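PDB 3S9J: member of DUF4221 family from Bacteroides vulgatus, which is of unknown function but folds as a six-bladed beta-propeller, a scaffold that in other families often carries ligand-binding or catalytic sites. Local coordinates for residues I187-Y199 / K245-I258. Numbering follows the deposited sequence. Where two conformers were deposited one is given.
Sequences IFKEEYDNIAGGY and KPKLGNSMEGINAI. With FMT (formic acid), chain F.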
loop_
_atom_site.group_PDB
_atom_site.type_symbol
_atom_site.label_atom_id
_atom_site.label_comp_id
_atom_site.label_asym_id
_atom_site.label_seq_id
_atom_site.Cartn_x
_atom_site.Cartn_y
_atom_site.Cartn_z
ATOM N N ILE A 187 -8.417 15.367 -12.940
ATOM C CA ILE A 187 -9.689 14.676 -12.684
ATOM C C ILE A 187 -10.343 15.107 -11.374
ATOM O O ILE A 187 -11.270 14.446 -10.915
ATOM C CB ILE A 187 -9.510 13.126 -12.709
ATOM C CG1 ILE A 187 -8.590 12.647 -11.577
ATOM C CG2 ILE A 187 -8.987 12.677 -14.066
ATOM C CD1 ILE A 187 -8.300 11.116 -11.582
ATOM N N PHE A 188 -9.832 16.180 -10.764
ATOM C CA PHE A 188 -10.283 16.670 -9.464
ATOM C C PHE A 188 -10.947 18.028 -9.664
ATOM O O PHE A 188 -10.292 19.005 -10.006
ATOM C CB PHE A 188 -9.103 16.778 -8.509
ATOM C CG PHE A 188 -8.369 15.497 -8.364
ATOM C CD1 PHE A 188 -8.876 14.494 -7.547
ATOM C CD2 PHE A 188 -7.204 15.271 -9.064
ATOM C CE1 PHE A 188 -8.217 13.280 -7.430
ATOM C CE2 PHE A 188 -6.527 14.062 -8.931
ATOM C CZ PHE A 188 -7.046 13.070 -8.127
ATOM N N LYS A 189 -12.257 18.069 -9.450
ATOM C CA LYS A 189 -13.105 19.199 -9.852
ATOM C C LYS A 189 -13.421 20.178 -8.715
ATOM O O LYS A 189 -13.594 21.366 -8.939
ATOM C CB LYS A 189 -14.417 18.656 -10.428
ATOM C CG LYS A 189 -14.240 17.611 -11.544
ATOM C CD LYS A 189 -13.194 18.054 -12.579
ATOM C CE LYS A 189 -13.420 17.426 -13.961
ATOM N NZ LYS A 189 -13.287 15.947 -13.961
ATOM N N GLU A 190 -13.521 19.673 -7.493
ATOM C CA GLU A 190 -13.931 20.513 -6.365
ATOM C C GLU A 190 -12.822 21.452 -5.922
ATOM O O GLU A 190 -11.654 21.066 -5.888
ATOM C CB GLU A 190 -14.386 19.662 -5.178
ATOM C CG GLU A 190 -15.615 18.805 -5.462
ATOM C CD GLU A 190 -15.303 17.507 -6.173
ATOM O OE1 GLU A 190 -14.135 17.059 -6.117
ATOM O OE2 GLU A 190 -16.234 16.930 -6.787
ATOM N N GLU A 191 -13.188 22.683 -5.568
ATOM C CA GLU A 191 -12.219 23.676 -5.130
ATOM C C GLU A 191 -12.554 24.141 -3.721
ATOM O O GLU A 191 -13.195 25.170 -3.522
ATOM C CB GLU A 191 -12.169 24.842 -6.120
ATOM C CG GLU A 191 -11.593 24.429 -7.482
ATOM C CD GLU A 191 -11.446 25.581 -8.461
ATOM O OE1 GLU A 191 -12.264 26.520 -8.397
ATOM O OE2 GLU A 191 -10.523 25.546 -9.312
ATOM N N TYR A 192 -12.143 23.349 -2.746
ATOM C CA TYR A 192 -12.398 23.641 -1.343
ATOM C C TYR A 192 -11.218 24.397 -0.713
ATOM O O TYR A 192 -10.092 24.329 -1.201
ATOM C CB TYR A 192 -12.661 22.345 -0.580
ATOM C CG TYR A 192 -13.856 21.533 -1.065
ATOM C CD1 TYR A 192 -15.108 22.124 -1.258
ATOM C CD2 TYR A 192 -13.742 20.164 -1.296
ATOM C CE1 TYR A 192 -16.206 21.364 -1.684
ATOM C CE2 TYR A 192 -14.834 19.404 -1.711
ATOM C CZ TYR A 192 -16.050 20.007 -1.911
ATOM O OH TYR A 192 -17.113 19.227 -2.326
ATOM N N ASP A 193 -11.482 25.127 0.365
ATOM C CA ASP A 193 -10.412 25.781 1.110
ATOM C C ASP A 193 -9.492 24.761 1.758
ATOM O O ASP A 193 -8.292 24.988 1.824
ATOM C CB ASP A 193 -10.969 26.707 2.195
ATOM C CG ASP A 193 -11.520 28.007 1.633
ATOM O OD1 ASP A 193 -11.042 28.466 0.570
ATOM O OD2 ASP A 193 -12.432 28.566 2.275
ATOM N N ASN A 194 -10.066 23.653 2.248
ATOM C CA ASN A 194 -9.312 22.573 2.861
ATOM C C ASN A 194 -9.900 21.201 2.518
ATOM O O ASN A 194 -11.089 20.920 2.774
ATOM C CB ASN A 194 -9.230 22.753 4.381
ATOM C CG ASN A 194 -8.480 24.037 4.784
ATOM O OD1 ASN A 194 -7.269 24.018 5.012
ATOM N ND2 ASN A 194 -9.205 25.154 4.837
ATOM N N ILE A 195 -9.051 20.356 1.943
ATOM C CA ILE A 195 -9.461 19.054 1.420
ATOM C C ILE A 195 -9.330 18.002 2.501
ATOM O O ILE A 195 -8.283 17.893 3.151
ATOM C CB ILE A 195 -8.603 18.649 0.191
ATOM C CG1 ILE A 195 -8.850 19.601 -0.969
ATOM C CG2 ILE A 195 -8.896 17.188 -0.245
ATOM C CD1 ILE A 195 -7.739 19.550 -2.009
ATOM N N ALA A 196 -10.393 17.210 2.663
ATOM C CA ALA A 196 -10.489 16.167 3.699
ATOM C C ALA A 196 -9.947 14.825 3.221
ATOM O O ALA A 196 -9.537 13.987 4.038
ATOM C CB ALA A 196 -11.950 15.996 4.154
ATOM N N GLY A 197 -9.936 14.619 1.915
ATOM C CA GLY A 197 -9.287 13.422 1.300
ATOM C C GLY A 197 -9.857 13.278 -0.097
ATOM O O GLY A 197 -10.491 14.214 -0.598
ATOM N N GLY A 198 -9.683 12.111 -0.719
ATOM C CA GLY A 198 -10.313 11.836 -2.018
ATOM C C GLY A 198 -9.337 11.744 -3.182
ATOM O O GLY A 198 -9.699 11.312 -4.264
ATOM N N TYR A 199 -8.076 12.128 -2.955
ATOM C CA TYR A 199 -7.085 12.139 -4.042
ATOM C C TYR A 199 -5.998 11.082 -3.843
ATOM O O TYR A 199 -4.970 11.125 -4.494
ATOM C CB TYR A 199 -6.463 13.528 -4.230
ATOM C CG TYR A 199 -5.717 14.060 -3.047
ATOM C CD1 TYR A 199 -6.373 14.758 -2.048
ATOM C CD2 TYR A 199 -4.340 13.884 -2.928
ATOM C CE1 TYR A 199 -5.699 15.250 -0.945
ATOM C CE2 TYR A 199 -3.657 14.372 -1.816
ATOM C CZ TYR A 199 -4.350 15.057 -0.828
ATOM O OH TYR A 199 -3.720 15.568 0.284
ATOM N N LYS A 245 -15.302 8.981 -11.054
ATOM C CA LYS A 245 -14.156 9.883 -10.969
ATOM C C LYS A 245 -14.074 10.392 -9.529
ATOM O O LYS A 245 -15.054 10.301 -8.776
ATOM C CB LYS A 245 -14.280 11.062 -11.953
ATOM C CG LYS A 245 -14.495 10.639 -13.414
ATOM C CD LYS A 245 -13.555 11.346 -14.428
ATOM C CE LYS A 245 -13.827 12.839 -14.588
ATOM N NZ LYS A 245 -13.022 13.434 -15.722
ATOM N N PRO A 246 -12.899 10.888 -9.112
ATOM C CA PRO A 246 -12.778 11.199 -7.714
ATOM C C PRO A 246 -13.681 12.325 -7.257
ATOM O O PRO A 246 -14.104 13.176 -8.044
ATOM C CB PRO A 246 -11.284 11.583 -7.554
ATOM C CG PRO A 246 -10.612 10.954 -8.712
ATOM C CD PRO A 246 -11.611 11.060 -9.809
ATOM N N LYS A 247 -14.018 12.252 -5.988
ATOM C CA LYS A 247 -14.845 13.262 -5.336
ATOM C C LYS A 247 -14.070 13.659 -4.100
ATOM O O LYS A 247 -13.948 12.882 -3.153
ATOM C CB LYS A 247 -16.221 12.706 -4.949
ATOM C CG LYS A 247 -17.358 13.733 -5.072
ATOM C CD LYS A 247 -17.486 14.675 -3.876
ATOM C CE LYS A 247 -18.620 14.260 -2.932
ATOM N NZ LYS A 247 -18.149 13.751 -1.592
ATOM N N LEU A 248 -13.528 14.863 -4.125
ATOM C CA LEU A 248 -12.786 15.337 -2.976
ATOM C C LEU A 248 -13.734 15.583 -1.800
ATOM O O LEU A 248 -14.848 16.049 -1.985
ATOM C CB LEU A 248 -12.036 16.614 -3.328
ATOM C CG LEU A 248 -10.967 16.492 -4.429
ATOM C CD1 LEU A 248 -10.373 17.867 -4.720
ATOM C CD2 LEU A 248 -9.842 15.510 -4.033
ATOM N N GLY A 249 -13.257 15.300 -0.601
ATOM C CA GLY A 249 -13.970 15.657 0.610
ATOM C C GLY A 249 -13.664 17.083 1.028
ATOM O O GLY A 249 -12.542 17.568 0.871
ATOM N N ASN A 250 -14.679 17.743 1.556
ATOM C CA ASN A 250 -14.576 19.085 2.096
ATOM C C ASN A 250 -14.365 19.027 3.614
ATOM O O ASN A 250 -15.218 18.511 4.328
ATOM C CB ASN A 250 -15.849 19.837 1.773
ATOM C CG ASN A 250 -15.829 21.263 2.273
ATOM O OD1 ASN A 250 -14.884 21.695 2.935
ATOM N ND2 ASN A 250 -16.884 21.999 1.964
ATOM N N SER A 251 -13.238 19.537 4.110
ATOM C CA SER A 251 -12.959 19.520 5.560
ATOM C C SER A 251 -14.043 20.214 6.395
ATOM O O SER A 251 -14.335 19.771 7.502
ATOM C CB SER A 251 -11.586 20.148 5.876
ATOM O OG SER A 251 -10.546 19.265 5.499
HETATM N N MSE A 252 -14.648 21.272 5.872
HETATM C CA MSE A 252 -15.695 22.039 6.568
HETATM C C MSE A 252 -16.971 21.232 6.820
HETATM O O MSE A 252 -17.814 21.629 7.615
HETATM C CB MSE A 252 -16.060 23.307 5.770
HETATM C CG MSE A 252 -15.344 24.573 6.240
HETATM SE SE MSE A 252 -15.656 26.090 5.063
HETATM C CE MSE A 252 -17.480 25.681 4.478
ATOM N N GLU A 253 -17.141 20.123 6.093
ATOM C CA GLU A 253 -18.294 19.227 6.293
ATOM C C GLU A 253 -18.105 18.403 7.563
ATOM O O GLU A 253 -19.063 17.816 8.063
ATOM C CB GLU A 253 -18.512 18.259 5.119
ATOM C CG GLU A 253 -19.126 18.877 3.888
ATOM C CD GLU A 253 -19.466 17.854 2.787
ATOM O OE1 GLU A 253 -19.426 16.618 3.033
ATOM O OE2 GLU A 253 -19.789 18.308 1.661
ATOM N N GLY A 254 -16.880 18.351 8.075
ATOM C CA GLY A 254 -16.618 17.664 9.326
ATOM C C GLY A 254 -16.554 16.162 9.158
ATOM O O GLY A 254 -15.953 15.660 8.201
ATOM N N ILE A 255 -17.134 15.435 10.110
ATOM C CA ILE A 255 -16.986 13.999 10.144
ATOM C C ILE A 255 -17.698 13.325 8.934
ATOM O O ILE A 255 -17.269 12.274 8.497
ATOM C CB ILE A 255 -17.485 13.395 11.493
ATOM C CG1 ILE A 255 -16.948 11.990 11.687
ATOM C CG2 ILE A 255 -19.036 13.451 11.620
ATOM C CD1 ILE A 255 -15.436 11.863 11.795
ATOM N N ASN A 256 -18.739 13.967 8.420
ATOM C CA ASN A 256 -19.527 13.519 7.276
ATOM C C ASN A 256 -18.622 13.272 6.043
ATOM O O ASN A 256 -18.768 12.304 5.282
ATOM C CB ASN A 256 -20.588 14.598 6.971
ATOM C CG ASN A 256 -21.388 15.055 8.234
ATOM O OD1 ASN A 256 -22.527 14.635 8.420
ATOM N ND2 ASN A 256 -20.794 15.932 9.071
ATOM N N ALA A 257 -17.666 14.194 5.853
ATOM C CA ALA A 257 -16.705 14.061 4.750
ATOM C C ALA A 257 -15.855 12.795 4.866
ATOM O O ALA A 257 -15.581 12.118 3.868
ATOM C CB ALA A 257 -15.818 15.298 4.658
ATOM N N ILE A 258 -15.443 12.461 6.091
ATOM C CA ILE A 258 -14.652 11.298 6.379
ATOM C C ILE A 258 -15.512 10.020 6.215
ATOM O O ILE A 258 -15.054 9.024 5.661
ATOM C CB ILE A 258 -14.105 11.354 7.846
ATOM C CG1 ILE A 258 -13.234 12.619 8.064
ATOM C CG2 ILE A 258 -13.358 10.106 8.223
ATOM C CD1 ILE A 258 -12.322 12.937 6.933
HETATM C C FMT F . -8.218 9.107 -0.124
HETATM O O1 FMT F . -8.348 9.984 0.728
HETATM O O2 FMT F . -8.521 9.273 -1.300
HETATM O O HOH W 1 -13.214 15.835 -8.062
HETATM O O HOH W 2 -13.056 23.837 2.858
#
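Backbone pairing joins 187-199 to 245-258: Ala-196 N donates to Gly-249 O over 2.8 Å in an almost straight bond (178°), and Ser-251 N reaches Asn-194 O, which also accepts a weak bond from Ser-251 OG. The pairing is short and antiparallel, with Ile-195 opposite Asn-250 as a non-hydrogen-bonded pair.

The stacked pair is Tyr-192 and Asn-250. The side chain of Asn-250 extends away from its own N (chi1 -179°), which brings CB over the ring centre, 3.5 Å from the centroid of Tyr-192, as a CH-pi contact; its amide continues across the same face, tilted only 15° from the ring. Glu-190 CB lies over the other face near the rim, and Leu-248 O meets the ring edge. Were Tyr-192 an alanine, Asn-250 CB and its amide would probably lose their stacking surface, with a gap opened between Glu-190 and Asn-250. Asn-250 OD1 is independently held, accepting from Met-252 N in an Asx turn and from a water that also binds Asn-194 N.

The carboxylate of Glu-190 serves the backbone: its OE1 accepts from Leu-248 N at 3.0 Å, from above the carboxylate plane, and a second water links that oxygen to Lys-189 N and Pro-246 O.

The apolar contacts gather round Leu-248 and Pro-246. Leu-248 CD2 sits 3.8 Å from Phe-188 CD1 and also touches Tyr-199 CB, while Pro-246 CB approaches Phe-188 CE1 at 3.5 Å. Trp-161, outside the two segments, meets the rings of Phe-188 and Tyr-199. At Gly-198 a side chain would collide with Lys-247 O and Leu-248 CA.

In sequence the segments lie on either side of strands 201-206 to 231-235, one four-stranded blade, and their pairing joins the chain entering it to the chain leaving it. The chemistry is consistent with a junction in which backbone and water-mediated bonds, one Tyr-Asn stack and a small apolar cluster each hold a different part.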